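Local structure of ethylbenzene dehydrogenase beta-subunit (Aromatoleum aromaticum, 2IVF) at residues V191-I199 with L260-P268; R228-Y239 with I333-F344. The protein is the iron-sulfur subunit of a multi-subunit dehydrogenase, a dicluster ferredoxin-type protein that holds three four-iron clusters and one three-iron cluster. All coordinates share one frame; numbering follows the deposited sequence.

Contact 1: V191-I199 with L260-P268. With SF4 (iron/sulfur cluster), chain S.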
# COMPACT_ATOMS: atom_id res chain seq x y z
N VAL B 191 13.52 28.96 7.34
CA VAL B 191 13.41 27.95 6.30
C VAL B 191 14.71 27.82 5.47
O VAL B 191 15.18 26.70 5.19
CB VAL B 191 12.23 28.24 5.36
CG1 VAL B 191 12.10 27.14 4.32
CG2 VAL B 191 10.92 28.36 6.16
N GLU B 192 15.26 28.96 5.08
CA GLU B 192 16.52 28.98 4.34
C GLU B 192 17.69 28.44 5.20
O GLU B 192 18.60 27.78 4.70
CB GLU B 192 16.83 30.43 3.90
CG GLU B 192 15.80 31.08 2.97
CD GLU B 192 15.96 32.59 2.86
OE1 GLU B 192 16.78 33.18 3.58
OE2 GLU B 192 15.25 33.19 2.05
N ALA B 193 17.66 28.77 6.49
CA ALA B 193 18.70 28.38 7.43
C ALA B 193 18.70 26.90 7.81
O ALA B 193 19.75 26.38 8.12
CB ALA B 193 18.58 29.24 8.69
N CYS B 194 17.55 26.27 7.86
CA CYS B 194 17.49 24.88 8.24
C CYS B 194 18.03 24.06 7.08
O CYS B 194 17.41 24.02 6.04
CB CYS B 194 16.07 24.43 8.57
SG CYS B 194 15.96 22.61 8.60
N PRO B 195 19.18 23.38 7.27
CA PRO B 195 19.79 22.68 6.17
C PRO B 195 19.07 21.41 5.84
O PRO B 195 19.40 20.76 4.86
CB PRO B 195 21.17 22.36 6.71
CG PRO B 195 20.94 22.17 8.13
CD PRO B 195 19.93 23.20 8.52
N TYR B 196 18.10 21.04 6.68
CA TYR B 196 17.22 19.89 6.39
C TYR B 196 15.91 20.25 5.68
O TYR B 196 15.09 19.35 5.32
CB TYR B 196 16.92 19.19 7.70
CG TYR B 196 18.14 18.67 8.36
CD1 TYR B 196 18.66 17.41 8.04
CD2 TYR B 196 18.77 19.40 9.33
CE1 TYR B 196 19.86 16.94 8.63
CE2 TYR B 196 19.94 18.94 9.96
CZ TYR B 196 20.48 17.70 9.62
OH TYR B 196 21.63 17.32 10.28
N LYS B 197 15.67 21.55 5.57
CA LYS B 197 14.40 22.10 5.09
C LYS B 197 13.21 21.48 5.79
O LYS B 197 12.26 21.03 5.14
CB LYS B 197 14.31 22.03 3.56
CG LYS B 197 15.40 22.87 2.87
CD LYS B 197 15.17 24.37 3.13
CE LYS B 197 16.29 25.29 2.70
NZ LYS B 197 17.56 25.21 3.49
N ALA B 198 13.33 21.42 7.12
CA ALA B 198 12.33 20.80 8.00
C ALA B 198 11.39 21.86 8.63
O ALA B 198 10.66 21.59 9.58
CB ALA B 198 13.03 19.98 9.09
N ILE B 199 11.41 23.08 8.10
CA ILE B 199 10.41 24.09 8.45
C ILE B 199 9.76 24.48 7.15
O ILE B 199 10.44 24.61 6.12
CB ILE B 199 11.02 25.36 9.09
CG1 ILE B 199 11.90 25.05 10.28
CG2 ILE B 199 9.93 26.32 9.52
CD1 ILE B 199 12.25 26.31 11.18
N LEU B 260 21.99 12.20 10.63
CA LEU B 260 21.92 12.53 9.23
C LEU B 260 22.61 13.89 8.96
O LEU B 260 22.27 14.93 9.55
CB LEU B 260 20.46 12.48 8.72
CG LEU B 260 20.17 12.98 7.29
CD1 LEU B 260 20.75 12.03 6.26
CD2 LEU B 260 18.63 13.16 7.06
N HIS B 261 23.63 13.87 8.12
CA HIS B 261 24.29 15.10 7.71
C HIS B 261 24.76 15.95 8.91
O HIS B 261 24.51 17.15 8.96
CB HIS B 261 23.37 15.93 6.79
CG HIS B 261 23.25 15.41 5.38
ND1 HIS B 261 24.34 15.20 4.56
CD2 HIS B 261 22.16 15.13 4.64
CE1 HIS B 261 23.92 14.80 3.37
NE2 HIS B 261 22.60 14.74 3.40
N ALA B 262 25.47 15.34 9.85
CA ALA B 262 26.04 16.05 10.99
C ALA B 262 26.96 17.19 10.55
O ALA B 262 27.20 18.14 11.32
CB ALA B 262 26.79 15.09 11.88
N GLU B 263 27.51 17.09 9.32
CA GLU B 263 28.39 18.14 8.79
C GLU B 263 27.66 19.45 8.55
O GLU B 263 28.31 20.47 8.37
CB GLU B 263 29.15 17.73 7.52
CG GLU B 263 28.33 17.64 6.26
CD GLU B 263 27.49 16.38 6.16
OE1 GLU B 263 27.43 15.56 7.11
OE2 GLU B 263 26.89 16.19 5.09
N TYR B 264 26.34 19.42 8.56
CA TYR B 264 25.55 20.65 8.51
C TYR B 264 25.61 21.49 9.78
O TYR B 264 25.10 22.64 9.80
CB TYR B 264 24.10 20.34 8.16
CG TYR B 264 23.83 19.73 6.80
CD1 TYR B 264 24.81 19.62 5.82
CD2 TYR B 264 22.58 19.29 6.49
CE1 TYR B 264 24.52 19.05 4.58
CE2 TYR B 264 22.28 18.73 5.27
CZ TYR B 264 23.25 18.62 4.31
OH TYR B 264 22.92 18.04 3.10
N GLY B 265 26.24 20.96 10.84
CA GLY B 265 26.62 21.77 12.00
C GLY B 265 25.57 22.01 13.06
O GLY B 265 25.81 22.77 14.01
N THR B 266 24.43 21.34 12.95
CA THR B 266 23.31 21.62 13.83
C THR B 266 23.15 20.64 15.00
O THR B 266 22.37 20.92 15.89
CB THR B 266 21.98 21.64 13.06
OG1 THR B 266 21.62 20.32 12.62
CG2 THR B 266 22.07 22.58 11.84
N GLY B 267 23.90 19.54 15.01
CA GLY B 267 23.74 18.57 16.09
C GLY B 267 22.34 17.96 16.09
O GLY B 267 21.58 18.06 17.06
N PRO B 268 21.98 17.27 15.01
CA PRO B 268 20.66 16.71 14.90
C PRO B 268 20.42 15.59 15.90
O PRO B 268 21.37 14.91 16.29
CB PRO B 268 20.67 16.11 13.50
CG PRO B 268 22.09 15.82 13.29
CD PRO B 268 22.80 16.93 13.85
FE1 SF4 S . 15.92 22.29 10.93
FE2 SF4 S . 15.60 23.68 13.14
FE3 SF4 S . 17.17 21.43 13.14
FE4 SF4 S . 14.45 21.17 12.90
S1 SF4 S . 15.61 22.00 14.72
S2 SF4 S . 16.07 20.14 11.62
S3 SF4 S . 13.94 23.05 11.74
S4 SF4 S . 17.60 23.40 12.03
O HOH W 1 23.70 19.15 11.30

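Contact 2: R228-Y239 with I333-F344. With SF4 (iron/sulfur cluster), chain T; GOL (glycerol), chain O.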
# COMPACT_ATOMS: atom_id res chain seq x y z
N ARG B 228 5.04 5.79 16.89
CA ARG B 228 4.16 4.81 17.45
C ARG B 228 3.49 4.02 16.32
O ARG B 228 3.39 2.82 16.44
CB ARG B 228 3.08 5.42 18.33
CG ARG B 228 2.27 4.36 19.08
CD ARG B 228 1.21 5.00 20.01
NE ARG B 228 0.41 3.92 20.61
CZ ARG B 228 -0.54 3.26 19.95
NH1 ARG B 228 -0.86 3.61 18.71
NH2 ARG B 228 -1.16 2.25 20.54
N GLN B 229 3.10 4.69 15.25
CA GLN B 229 2.35 4.04 14.17
C GLN B 229 3.12 3.29 13.08
O GLN B 229 2.53 2.79 12.12
CB GLN B 229 1.41 5.05 13.53
CG GLN B 229 0.34 5.58 14.52
CD GLN B 229 -0.75 6.39 13.89
OE1 GLN B 229 -0.92 7.55 14.22
NE2 GLN B 229 -1.49 5.79 12.94
N CYS B 230 4.42 3.16 13.25
CA CYS B 230 5.27 2.56 12.28
C CYS B 230 5.08 1.04 12.38
O CYS B 230 5.48 0.43 13.40
CB CYS B 230 6.68 2.88 12.58
SG CYS B 230 7.89 1.93 11.65
N PRO B 231 4.48 0.46 11.37
CA PRO B 231 4.30 -0.97 11.39
C PRO B 231 5.56 -1.78 11.23
O PRO B 231 5.56 -2.96 11.56
CB PRO B 231 3.39 -1.25 10.22
CG PRO B 231 3.00 0.04 9.65
CD PRO B 231 3.89 1.07 10.17
N GLY B 232 6.60 -1.18 10.67
CA GLY B 232 7.86 -1.87 10.48
C GLY B 232 8.66 -2.03 11.77
O GLY B 232 9.64 -2.75 11.78
N ARG B 233 8.21 -1.39 12.83
CA ARG B 233 8.85 -1.44 14.15
C ARG B 233 10.31 -0.96 14.04
O ARG B 233 11.22 -1.49 14.67
CB ARG B 233 8.73 -2.85 14.76
CG ARG B 233 7.29 -3.45 14.62
CD ARG B 233 7.18 -4.90 15.01
NE ARG B 233 7.00 -5.19 16.43
CZ ARG B 233 7.99 -5.46 17.31
NH1 ARG B 233 9.27 -5.53 16.94
NH2 ARG B 233 7.68 -5.75 18.55
N VAL B 234 10.45 0.11 13.27
CA VAL B 234 11.71 0.73 12.86
C VAL B 234 12.18 1.77 13.86
O VAL B 234 13.35 2.13 13.89
CB VAL B 234 11.37 1.40 11.51
CG1 VAL B 234 12.27 2.51 11.13
CG2 VAL B 234 11.13 0.32 10.49
N ARG B 235 11.23 2.30 14.62
CA ARG B 235 11.39 3.54 15.33
C ARG B 235 11.56 3.30 16.82
O ARG B 235 10.82 2.54 17.41
CB ARG B 235 10.13 4.37 15.15
CG ARG B 235 9.71 4.72 13.75
CD ARG B 235 10.64 5.65 13.15
NE ARG B 235 10.10 6.18 11.92
CZ ARG B 235 9.63 7.42 11.74
NH1 ARG B 235 9.59 8.30 12.72
NH2 ARG B 235 9.21 7.78 10.54
N ALA B 236 12.52 3.94 17.44
CA ALA B 236 12.58 4.02 18.87
C ALA B 236 12.63 5.47 19.29
O ALA B 236 13.06 6.35 18.54
CB ALA B 236 13.82 3.23 19.42
N PHE B 237 12.21 5.71 20.53
CA PHE B 237 11.95 7.05 20.96
C PHE B 237 12.27 7.14 22.44
O PHE B 237 12.03 6.20 23.20
CB PHE B 237 10.46 7.39 20.79
CG PHE B 237 10.11 8.80 21.20
CD1 PHE B 237 10.69 9.87 20.56
CD2 PHE B 237 9.18 9.06 22.22
CE1 PHE B 237 10.35 11.19 20.93
CE2 PHE B 237 8.84 10.36 22.57
CZ PHE B 237 9.42 11.41 21.94
N GLY B 238 12.80 8.28 22.85
CA GLY B 238 12.98 8.51 24.26
C GLY B 238 13.96 9.62 24.53
O GLY B 238 14.38 10.28 23.61
N TYR B 239 14.35 9.75 25.80
CA TYR B 239 15.35 10.74 26.21
C TYR B 239 16.75 10.16 26.03
O TYR B 239 17.05 9.06 26.50
CB TYR B 239 15.18 11.12 27.65
CG TYR B 239 13.91 11.90 27.90
CD1 TYR B 239 13.80 13.26 27.56
CD2 TYR B 239 12.83 11.29 28.49
CE1 TYR B 239 12.64 13.97 27.82
CE2 TYR B 239 11.68 12.00 28.77
CZ TYR B 239 11.59 13.32 28.45
OH TYR B 239 10.41 13.96 28.72
N ILE B 333 15.54 -5.85 17.24
CA ILE B 333 14.37 -6.66 16.98
C ILE B 333 13.21 -6.14 17.83
O ILE B 333 12.12 -5.98 17.31
CB ILE B 333 14.65 -8.14 17.34
CG1 ILE B 333 15.54 -8.75 16.27
CG2 ILE B 333 13.35 -8.94 17.57
CD1 ILE B 333 16.20 -10.01 16.64
N SER B 334 13.46 -5.97 19.12
CA SER B 334 12.45 -5.55 20.13
C SER B 334 11.22 -6.40 20.16
O SER B 334 10.19 -6.04 19.62
CB SER B 334 12.01 -4.10 19.96
OG SER B 334 13.15 -3.30 20.05
N LYS B 335 11.33 -7.54 20.80
CA LYS B 335 10.25 -8.50 20.76
C LYS B 335 8.95 -7.96 21.36
O LYS B 335 7.85 -8.30 20.88
CB LYS B 335 10.71 -9.83 21.35
CG LYS B 335 11.01 -9.83 22.72
CD LYS B 335 11.54 -11.20 23.15
CE LYS B 335 11.52 -11.22 24.67
NZ LYS B 335 11.91 -12.48 25.39
N LYS B 336 9.10 -7.07 22.34
CA LYS B 336 7.99 -6.32 22.94
C LYS B 336 8.02 -4.90 22.41
O LYS B 336 8.91 -4.13 22.71
CB LYS B 336 8.14 -6.28 24.45
CG LYS B 336 6.99 -5.52 25.18
CD LYS B 336 7.19 -5.57 26.68
CE LYS B 336 6.06 -4.92 27.46
NZ LYS B 336 6.48 -4.76 28.92
N TRP B 337 7.04 -4.57 21.61
CA TRP B 337 7.00 -3.36 20.85
C TRP B 337 7.09 -2.15 21.75
O TRP B 337 7.85 -1.23 21.46
CB TRP B 337 5.70 -3.34 20.02
CG TRP B 337 5.35 -2.07 19.36
CD1 TRP B 337 5.88 -1.54 18.26
CD2 TRP B 337 4.28 -1.24 19.74
NE1 TRP B 337 5.24 -0.37 17.93
CE2 TRP B 337 4.27 -0.15 18.86
CE3 TRP B 337 3.41 -1.24 20.83
CZ2 TRP B 337 3.37 0.90 19.01
CZ3 TRP B 337 2.53 -0.22 20.95
CH2 TRP B 337 2.49 0.81 20.04
N SER B 338 6.35 -2.16 22.85
CA SER B 338 6.24 -0.94 23.65
C SER B 338 7.60 -0.57 24.25
O SER B 338 7.80 0.58 24.68
CB SER B 338 5.20 -1.06 24.76
OG SER B 338 5.56 -2.13 25.62
N ASP B 339 8.53 -1.52 24.30
CA ASP B 339 9.87 -1.22 24.86
C ASP B 339 10.66 -0.25 23.97
O ASP B 339 11.68 0.24 24.40
CB ASP B 339 10.71 -2.51 24.99
CG ASP B 339 10.36 -3.34 26.21
OD1 ASP B 339 9.60 -2.93 27.09
OD2 ASP B 339 10.83 -4.47 26.25
N ARG B 340 10.20 -0.01 22.75
CA ARG B 340 10.91 0.90 21.83
C ARG B 340 10.74 2.36 22.20
O ARG B 340 11.45 3.20 21.68
CB ARG B 340 10.42 0.68 20.40
CG ARG B 340 10.72 -0.74 19.92
CD ARG B 340 10.63 -0.95 18.47
NE ARG B 340 11.63 -0.24 17.71
CZ ARG B 340 12.75 -0.75 17.18
NH1 ARG B 340 13.11 -2.01 17.36
NH2 ARG B 340 13.54 0.03 16.49
N PHE B 341 9.82 2.68 23.12
CA PHE B 341 9.36 4.07 23.26
C PHE B 341 9.79 4.81 24.47
O PHE B 341 9.24 5.83 24.75
CB PHE B 341 7.86 4.12 23.10
CG PHE B 341 7.41 3.53 21.79
CD1 PHE B 341 7.58 4.24 20.62
CD2 PHE B 341 6.94 2.25 21.72
CE1 PHE B 341 7.24 3.71 19.41
CE2 PHE B 341 6.56 1.70 20.48
CZ PHE B 341 6.73 2.42 19.33
N GLY B 342 10.75 4.29 25.20
CA GLY B 342 11.43 5.10 26.19
C GLY B 342 10.54 5.57 27.32
O GLY B 342 10.75 6.67 27.86
N GLY B 343 9.54 4.75 27.66
CA GLY B 343 8.54 5.07 28.68
C GLY B 343 7.33 5.85 28.21
O GLY B 343 6.38 6.02 28.98
N PHE B 344 7.34 6.30 26.98
CA PHE B 344 6.15 6.92 26.34
C PHE B 344 5.19 5.86 25.90
O PHE B 344 5.04 5.57 24.72
CB PHE B 344 6.58 7.81 25.20
CG PHE B 344 7.31 9.04 25.71
CD1 PHE B 344 6.60 10.21 26.03
CD2 PHE B 344 8.67 9.00 25.91
CE1 PHE B 344 7.26 11.32 26.50
CE2 PHE B 344 9.36 10.11 26.40
CZ PHE B 344 8.67 11.28 26.69
FE1 SF4 T . 9.45 3.15 7.31
FE2 SF4 T . 7.61 5.03 8.10
FE3 SF4 T . 8.01 2.77 9.51
FE4 SF4 T . 6.73 2.55 7.14
S1 SF4 T . 5.99 3.67 8.95
S2 SF4 T . 8.41 1.21 7.94
S3 SF4 T . 7.87 4.17 5.99
S4 SF4 T . 9.55 4.47 9.16
C1 GOL O . 2.82 4.15 23.05
O1 GOL O . 2.34 5.45 23.53
C2 GOL O . 1.96 2.85 23.09
O2 GOL O . 2.46 1.78 23.91
C3 GOL O . 0.56 2.86 23.60
O3 GOL O . 0.06 1.59 23.31
O HOH W 2 6.03 1.30 15.88
O HOH W 3 13.25 7.77 27.72

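Contact 1: V191-I199 with L260-P268
Tyr196 swings its ring anti to its own carbonyl carbon (chi1 -61°), which carries the hydroxyl into the loop 260-268, and Tyr264 takes the same first torsion (-63°) to turn its ring edge onto the face of Tyr196. The pair is T-shaped, with centroids 5.5 Å apart and planes at 59°. Tyr264 CD2 also packs 3.4 Å from Pro195 CB, part of a compact apolar ring with no polar group to satisfy. A tyrosine suits position 196 because its hydroxyl pays for burial: OH donates to Leu260 O at 2.6 Å, almost in line with the C=O bond. It also accepts from a water, 2.9 Å from OH, which in turn takes the N-H of Thr266 and lies 2.7 Å from Thr266 OG1.

On the cluster side, Cys194 SG binds the iron FE1 of SF4 at 2.4 Å and accepts the N-H of Ala198, while Tyr196 CD2 lies 3.6 Å from a cluster sulfide, S2. The Tyr196 side chain thus spans from the cluster to the loop. The cluster-binding turn follows helix 189-193, and the facing loop joins strands 258-259 and 270-273, with helix 295-302 packed on Leu260 and helix 158-162 on Thr266.

Contact 2: R228-Y239 with I333-F344
Strand 235-239 runs beside the end of the 3-10 segment 337-340 and the start of the type I' turn Phe341-Phe344, CA atoms 4.6 Å apart at both Ala236-Arg340 and Phe237-Phe341, and Phe237 N donates to Arg340 O at 2.9 Å as the one backbone hydrogen bond between them. Gly238 and Gly342, the latter at positive phi, meet where the CA atoms are nearest, 4.2 Å apart. Beyond them, a water joins Tyr239 N to Gly342 O.

Two arginines, long enough to reach main-chain oxygens, tie the segments in opposite directions. Arg233 bends at chi3 (84°) and sends NH1 and NH2 end-on to the single atom Ser334 O, with NH2 at 2.7 Å; NH1 adds a weak bond to Ile333 O. Arg340, likewise bent, gives NE to Arg235 O at 2.9 Å in a nearly straight bond, and lays its guanidinium face under Arg233 O, 3.0 Å from CZ. The negative end of that carbonyl may partly offset the positive charges of the guanidinium and of Lys27, which also donates to it.

Aromatic rings make up the rest. Trp337 sets CH2 over one face of the Arg228 guanidinium, the two planes nearly perpendicular, while its NE1 donates a hydrogen bond to a water that also lies close to Cys230 O. Phe237 CE2 lies over a face of the Phe344 ring, 3.6 Å from Phe344 CD2, and Tyr239 CE2 near its edge, completing a three-ring cluster.

Cys230 SG binds an iron of SF4. Arg228 and Arg233 form salt bridges with Glu107, and with Glu270 and Asp121, of the alpha-subunit. Strand 235-239 pairs antiparallel with strand 19-24, the segment 333-344 follows helix 327-333, and helix 215-218 packs on Phe237 and Phe344.

Overall arrangement
Both contacts are largely buried and each brings a later loop against a cluster-binding part of the ferredoxin-like region, yet they lie on opposite sides of the chain's centre, their centres 25 Å apart and without touching. Their segments alternate along the sequence. One sheet relates them: strand 235-239 of contact 2 forms one outer edge, while the loop of contact 1 joins the other outermost strand, 258-259, to its neighbour 270-273. Contact 1 is small, built round Tyr196, its partner ring Tyr264, Pro195 and one water. Contact 2 buries far more surface through arginine-to-carbonyl bonds and aromatic packing, and Arg228 and Arg233 also form salt bridges with the alpha-subunit, making it part of the subunit interface.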